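Side-chain contacts in c-di-GMP synthase (Capnocytophaga granulosa, PDB 6WT9), which makes the cyclic dinucleotide second messenger 3',3'-c-di-GMP from two GTP molecules in a CBASS antiphage defence system: residues Y276-K280 against N281-H285; L284-N287 against K288-V292. All blocks are in the same frame, centred on the assembly; numbering follows the deposited sequence.

Contact 1 of 2, residues Y276-K280 against N281-H285; sequences YNIEK and NKYLH
Tyr-283 has its CG between its own backbone N and carbonyl carbon (chi1 63°), which turns the ring back toward Ile-278, while a bend at the far end of the Lys-282 chain (chi4 63°) brings NZ round to Glu-279. The backbone from Glu-279 to Tyr-283 folds in two overlapping type I turns: Lys-282 N donates to Glu-279 O at 3.1 Å, and Tyr-283 N does the same to Lys-280 O.

On the inner side, CG2 of Ile-278 meets the Tyr-283 ring obliquely, 3.6 Å from CD1. The carbonyl O of Lys-280 lies over one ring face, offset toward the rim, whereas Ile-278 O lies at the ring edge. A water donates to that Ile-278 carbonyl and hydrogen-bonds Tyr-283 OH at 2.6 Å, tying the end of the ring to the backbone before the turn. Leu-246 and Met-249 of helix 245-259 and Leu-291 of helix 291-304 pack on the same tyrosine.

On the outer side, OE1 of Glu-279 forms a salt bridge with Lys-282 NZ at 2.8 Å. The amide of Asn-281 runs alongside the glutamate, with ND2 3.5 Å from OE1. A second water accepts from Lys-282 NZ at 2.9 Å and, at 3.3 Å, from Glu-279 N, so the lysine is linked to both the carboxylate and the backbone of one residue. Lys-280 turns elsewhere, to a salt bridge with Glu-241.

The turn is therefore two-sided: a buried tyrosine and isoleucine face the helices, while its outer surface is spanned by an exposed ion pair in which the lysine and glutamate probably offset each other's charge, with each side bridged by its own water.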
loop_
_atom_site.group_PDB
_atom_site.type_symbol
_atom_site.label_atom_id
_atom_site.label_comp_id
_atom_site.label_asym_id
_atom_site.label_seq_id
_atom_site.Cartn_x
_atom_site.Cartn_y
_atom_site.Cartn_z
ATOM N N TYR A 276 -3.722 2.081 -11.558
ATOM C CA TYR A 276 -2.685 2.637 -12.419
ATOM C C TYR A 276 -2.952 2.360 -13.892
ATOM O O TYR A 276 -2.462 3.102 -14.750
ATOM C CB TYR A 276 -1.321 2.068 -12.014
ATOM C CG TYR A 276 -0.138 2.705 -12.709
ATOM C CD1 TYR A 276 0.360 3.930 -12.286
ATOM C CD2 TYR A 276 0.491 2.072 -13.776
ATOM C CE1 TYR A 276 1.444 4.515 -12.910
ATOM C CE2 TYR A 276 1.576 2.649 -14.408
ATOM C CZ TYR A 276 2.049 3.871 -13.970
ATOM O OH TYR A 276 3.131 4.453 -14.593
ATOM N N ASN A 277 -3.721 1.315 -14.202
ATOM C CA ASN A 277 -4.035 0.991 -15.588
ATOM C C ASN A 277 -5.058 1.945 -16.194
ATOM O O ASN A 277 -5.131 2.052 -17.423
ATOM C CB ASN A 277 -4.540 -0.450 -15.679
ATOM C CG ASN A 277 -4.894 -0.858 -17.095
ATOM O OD1 ASN A 277 -6.047 -0.750 -17.511
ATOM N ND2 ASN A 277 -3.904 -1.333 -17.844
ATOM N N ILE A 278 -5.840 2.643 -15.370
ATOM C CA ILE A 278 -6.854 3.554 -15.888
ATOM C C ILE A 278 -6.180 4.732 -16.578
ATOM O O ILE A 278 -5.278 5.370 -16.018
ATOM C CB ILE A 278 -7.780 4.031 -14.759
ATOM C CG1 ILE A 278 -8.439 2.836 -14.070
ATOM C CG2 ILE A 278 -8.829 4.995 -15.306
ATOM C CD1 ILE A 278 -9.257 3.210 -12.851
ATOM N N GLU A 279 -6.622 5.032 -17.797
ATOM C CA GLU A 279 -6.044 6.133 -18.555
ATOM C C GLU A 279 -6.335 7.466 -17.875
ATOM O O GLU A 279 -7.431 7.692 -17.356
ATOM C CB GLU A 279 -6.589 6.135 -19.983
ATOM C CG GLU A 279 -6.209 4.895 -20.783
ATOM C CD GLU A 279 -6.795 4.893 -22.184
ATOM O OE1 GLU A 279 -7.517 5.849 -22.533
ATOM O OE2 GLU A 279 -6.532 3.931 -22.937
ATOM N N LYS A 280 -5.333 8.350 -17.881
ATOM C CA LYS A 280 -5.450 9.624 -17.176
ATOM C C LYS A 280 -6.609 10.456 -17.706
ATOM O O LYS A 280 -7.323 11.102 -16.931
ATOM C CB LYS A 280 -4.145 10.410 -17.296
ATOM C CG LYS A 280 -2.950 9.773 -16.613
ATOM C CD LYS A 280 -1.655 10.326 -17.184
ATOM C CE LYS A 280 -1.702 11.843 -17.291
ATOM N NZ LYS A 280 -0.496 12.392 -17.971
ATOM N N ASN A 281 -6.811 10.458 -19.027
ATOM C CA ASN A 281 -7.831 11.303 -19.637
ATOM C C ASN A 281 -9.248 10.919 -19.237
ATOM O O ASN A 281 -10.176 11.685 -19.517
ATOM C CB ASN A 281 -7.702 11.266 -21.162
ATOM C CG ASN A 281 -7.845 9.868 -21.726
ATOM O OD1 ASN A 281 -8.956 9.383 -21.946
ATOM N ND2 ASN A 281 -6.718 9.210 -21.966
ATOM N N LYS A 282 -9.443 9.768 -18.594
ATOM C CA LYS A 282 -10.782 9.379 -18.171
ATOM C C LYS A 282 -11.188 9.993 -16.839
ATOM O O LYS A 282 -12.388 10.107 -16.570
ATOM C CB LYS A 282 -10.887 7.855 -18.088
ATOM C CG LYS A 282 -10.838 7.153 -19.432
ATOM C CD LYS A 282 -11.179 5.683 -19.283
ATOM C CE LYS A 282 -11.258 4.993 -20.633
ATOM N NZ LYS A 282 -9.949 5.000 -21.341
ATOM N N TYR A 283 -10.226 10.394 -16.002
ATOM C CA TYR A 283 -10.566 10.960 -14.701
ATOM C C TYR A 283 -9.774 12.227 -14.391
ATOM O O TYR A 283 -9.650 12.590 -13.215
ATOM C CB TYR A 283 -10.357 9.928 -13.579
ATOM C CG TYR A 283 -8.932 9.444 -13.390
ATOM C CD1 TYR A 283 -8.414 8.417 -14.172
ATOM C CD2 TYR A 283 -8.116 9.997 -12.411
ATOM C CE1 TYR A 283 -7.113 7.968 -13.993
ATOM C CE2 TYR A 283 -6.817 9.555 -12.226
ATOM C CZ TYR A 283 -6.322 8.541 -13.019
ATOM O OH TYR A 283 -5.031 8.098 -12.838
ATOM N N LEU A 284 -9.259 12.915 -15.415
ATOM C CA LEU A 284 -8.395 14.075 -15.201
ATOM C C LEU A 284 -9.084 15.134 -14.347
ATOM O O LEU A 284 -8.492 15.664 -13.401
ATOM C CB LEU A 284 -7.977 14.661 -16.554
ATOM C CG LEU A 284 -6.617 15.349 -16.721
ATOM C CD1 LEU A 284 -6.441 15.793 -18.165
ATOM C CD2 LEU A 284 -6.420 16.530 -15.777
ATOM N N HIS A 285 -10.340 15.451 -14.664
ATOM C CA HIS A 285 -11.064 16.528 -14.001
ATOM C C HIS A 285 -12.187 16.023 -13.105
ATOM O O HIS A 285 -13.019 16.821 -12.662
ATOM C CB HIS A 285 -11.625 17.500 -15.041
ATOM C CG HIS A 285 -10.621 17.937 -16.061
ATOM N ND1 HIS A 285 -9.446 18.576 -15.727
ATOM C CD2 HIS A 285 -10.617 17.827 -17.411
ATOM C CE1 HIS A 285 -8.760 18.839 -16.825
ATOM N NE2 HIS A 285 -9.449 18.395 -17.861
HETATM O O HOH W 1 -4.356 5.801 -13.747
HETATM O O HOH W 2 -8.933 3.206 -19.280
#

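Contact 2 of 2, residues L284-N287 against K288-V292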
loop_
_atom_site.group_PDB
_atom_site.type_symbol
_atom_site.label_atom_id
_atom_site.label_comp_id
_atom_site.label_asym_id
_atom_site.label_seq_id
_atom_site.Cartn_x
_atom_site.Cartn_y
_atom_site.Cartn_z
ATOM N N LEU A 284 -9.259 12.915 -15.415
ATOM C CA LEU A 284 -8.395 14.075 -15.201
ATOM C C LEU A 284 -9.084 15.134 -14.347
ATOM O O LEU A 284 -8.492 15.664 -13.401
ATOM C CB LEU A 284 -7.977 14.661 -16.554
ATOM C CG LEU A 284 -6.617 15.349 -16.721
ATOM C CD1 LEU A 284 -6.441 15.793 -18.165
ATOM C CD2 LEU A 284 -6.420 16.530 -15.777
ATOM N N HIS A 285 -10.340 15.451 -14.664
ATOM C CA HIS A 285 -11.064 16.528 -14.001
ATOM C C HIS A 285 -12.187 16.023 -13.105
ATOM O O HIS A 285 -13.019 16.821 -12.662
ATOM C CB HIS A 285 -11.625 17.500 -15.041
ATOM C CG HIS A 285 -10.621 17.937 -16.061
ATOM N ND1 HIS A 285 -9.446 18.576 -15.727
ATOM C CD2 HIS A 285 -10.617 17.827 -17.411
ATOM C CE1 HIS A 285 -8.760 18.839 -16.825
ATOM N NE2 HIS A 285 -9.449 18.395 -17.861
ATOM N N SER A 286 -12.225 14.726 -12.820
ATOM C CA SER A 286 -13.317 14.161 -12.039
ATOM C C SER A 286 -13.192 14.545 -10.570
ATOM O O SER A 286 -12.091 14.599 -10.016
ATOM C CB SER A 286 -13.326 12.640 -12.181
ATOM O OG SER A 286 -13.362 12.263 -13.546
ATOM N N ASN A 287 -14.333 14.810 -9.935
ATOM C CA ASN A 287 -14.335 15.050 -8.501
ATOM C C ASN A 287 -14.309 13.715 -7.757
ATOM O O ASN A 287 -14.311 12.636 -8.357
ATOM C CB ASN A 287 -15.529 15.922 -8.095
ATOM C CG ASN A 287 -16.881 15.259 -8.355
ATOM O OD1 ASN A 287 -17.106 14.098 -8.015
ATOM N ND2 ASN A 287 -17.797 16.017 -8.947
ATOM N N LYS A 288 -14.291 13.792 -6.424
ATOM C CA LYS A 288 -14.135 12.591 -5.609
ATOM C C LYS A 288 -15.258 11.592 -5.859
ATOM O O LYS A 288 -15.012 10.385 -5.963
ATOM C CB LYS A 288 -14.070 12.972 -4.129
ATOM C CG LYS A 288 -15.157 13.942 -3.700
ATOM C CD LYS A 288 -15.013 14.351 -2.246
ATOM C CE LYS A 288 -16.070 15.378 -1.864
ATOM N NZ LYS A 288 -16.008 15.744 -0.423
ATOM N N TYR A 289 -16.498 12.073 -5.974
ATOM C CA TYR A 289 -17.626 11.161 -6.137
ATOM C C TYR A 289 -17.638 10.527 -7.522
ATOM O O TYR A 289 -17.996 9.353 -7.670
ATOM C CB TYR A 289 -18.934 11.902 -5.868
ATOM C CG TYR A 289 -18.994 12.497 -4.483
ATOM C CD1 TYR A 289 -18.471 11.813 -3.394
ATOM C CD2 TYR A 289 -19.551 13.748 -4.267
ATOM C CE1 TYR A 289 -18.516 12.353 -2.125
ATOM C CE2 TYR A 289 -19.601 14.297 -3.002
ATOM C CZ TYR A 289 -19.082 13.594 -1.935
ATOM O OH TYR A 289 -19.127 14.138 -0.674
ATOM N N GLN A 290 -17.245 11.284 -8.548
ATOM C CA GLN A 290 -17.220 10.761 -9.908
ATOM C C GLN A 290 -16.141 9.708 -10.117
ATOM O O GLN A 290 -16.158 9.027 -11.148
ATOM C CB GLN A 290 -17.029 11.910 -10.898
ATOM C CG GLN A 290 -18.183 12.903 -10.902
ATOM C CD GLN A 290 -17.812 14.225 -11.536
ATOM O OE1 GLN A 290 -16.637 14.584 -11.609
ATOM N NE2 GLN A 290 -18.817 14.962 -11.998
ATOM N N LEU A 291 -15.207 9.555 -9.177
ATOM C CA LEU A 291 -14.228 8.482 -9.285
ATOM C C LEU A 291 -14.861 7.107 -9.101
ATOM O O LEU A 291 -14.292 6.112 -9.566
ATOM C CB LEU A 291 -13.108 8.684 -8.264
ATOM C CG LEU A 291 -12.300 9.977 -8.396
ATOM C CD1 LEU A 291 -11.280 10.093 -7.275
ATOM C CD2 LEU A 291 -11.617 10.046 -9.755
ATOM N N VAL A 292 -16.018 7.029 -8.451
ATOM C CA VAL A 292 -16.684 5.750 -8.205
ATOM C C VAL A 292 -17.224 5.167 -9.510
ATOM O O VAL A 292 -16.963 3.988 -9.790
ATOM C CB VAL A 292 -17.789 5.888 -7.143
ATOM C CG1 VAL A 292 -18.550 4.579 -6.992
ATOM C CG2 VAL A 292 -17.191 6.314 -5.812
#
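This is a local side-chain-to-backbone contact at the point where the loop after helix 268-276 runs into helix 291-304, and Asn-287 and Gln-290 carry it. Each lends its side-chain oxygen to the other's backbone: Gln-290 N donates to Asn-287 OD1 at 2.9 Å, and Asn-287 N donates to Gln-290 OE1 over the same length, both bonds fairly straight. With chi1 at 64° the asparagine side chain folds back over its own backbone, and chi2 (47°) turns OD1 to face Gln-290 N. Although the two side chains cross at about a right angle, their amide planes are only 16° apart and stack, with Asn-287 ND2 3.1 Å from Gln-290 CD. Leu-291 N adds a weak bond to Asn-287 O at 3.3 Å, and Leu-291 CD2 touches Ser-286 CB at 3.9 Å.

Around this turn, Arg-245 donates to Ser-286 O. Lys-288 NZ bonds Asn-33 and forms a salt bridge with Asp-35, while Tyr-289 OH bonds Asp-35 and Thr-46. The exchanged pair, side chain to backbone in both directions and three residues apart, is the pattern of a capping box, which gives partners to backbone N-H groups at the N-terminal end of a helix.

In the fold
Leaving helix 268-276, the chain meets contact 1 first, where it bends tightly between Glu-279 and Tyr-283. Contact 2 takes over on the shared Leu-284 and His-285 and carries the chain into helix 291-304. Each closes a short local loop; they follow one another in series with a small overlap, and neither encloses nor crosses the other. Their centres lie about 10 Å apart, and they meet where Tyr-283 CB packs against Leu-291 CD2, 4.0 Å away. Both sit against helix 245-259. Contact 1 also reaches helix 228-241, whereas contact 2 faces helix 40-49 and the loop before it, so together they join early and late helices of the chain.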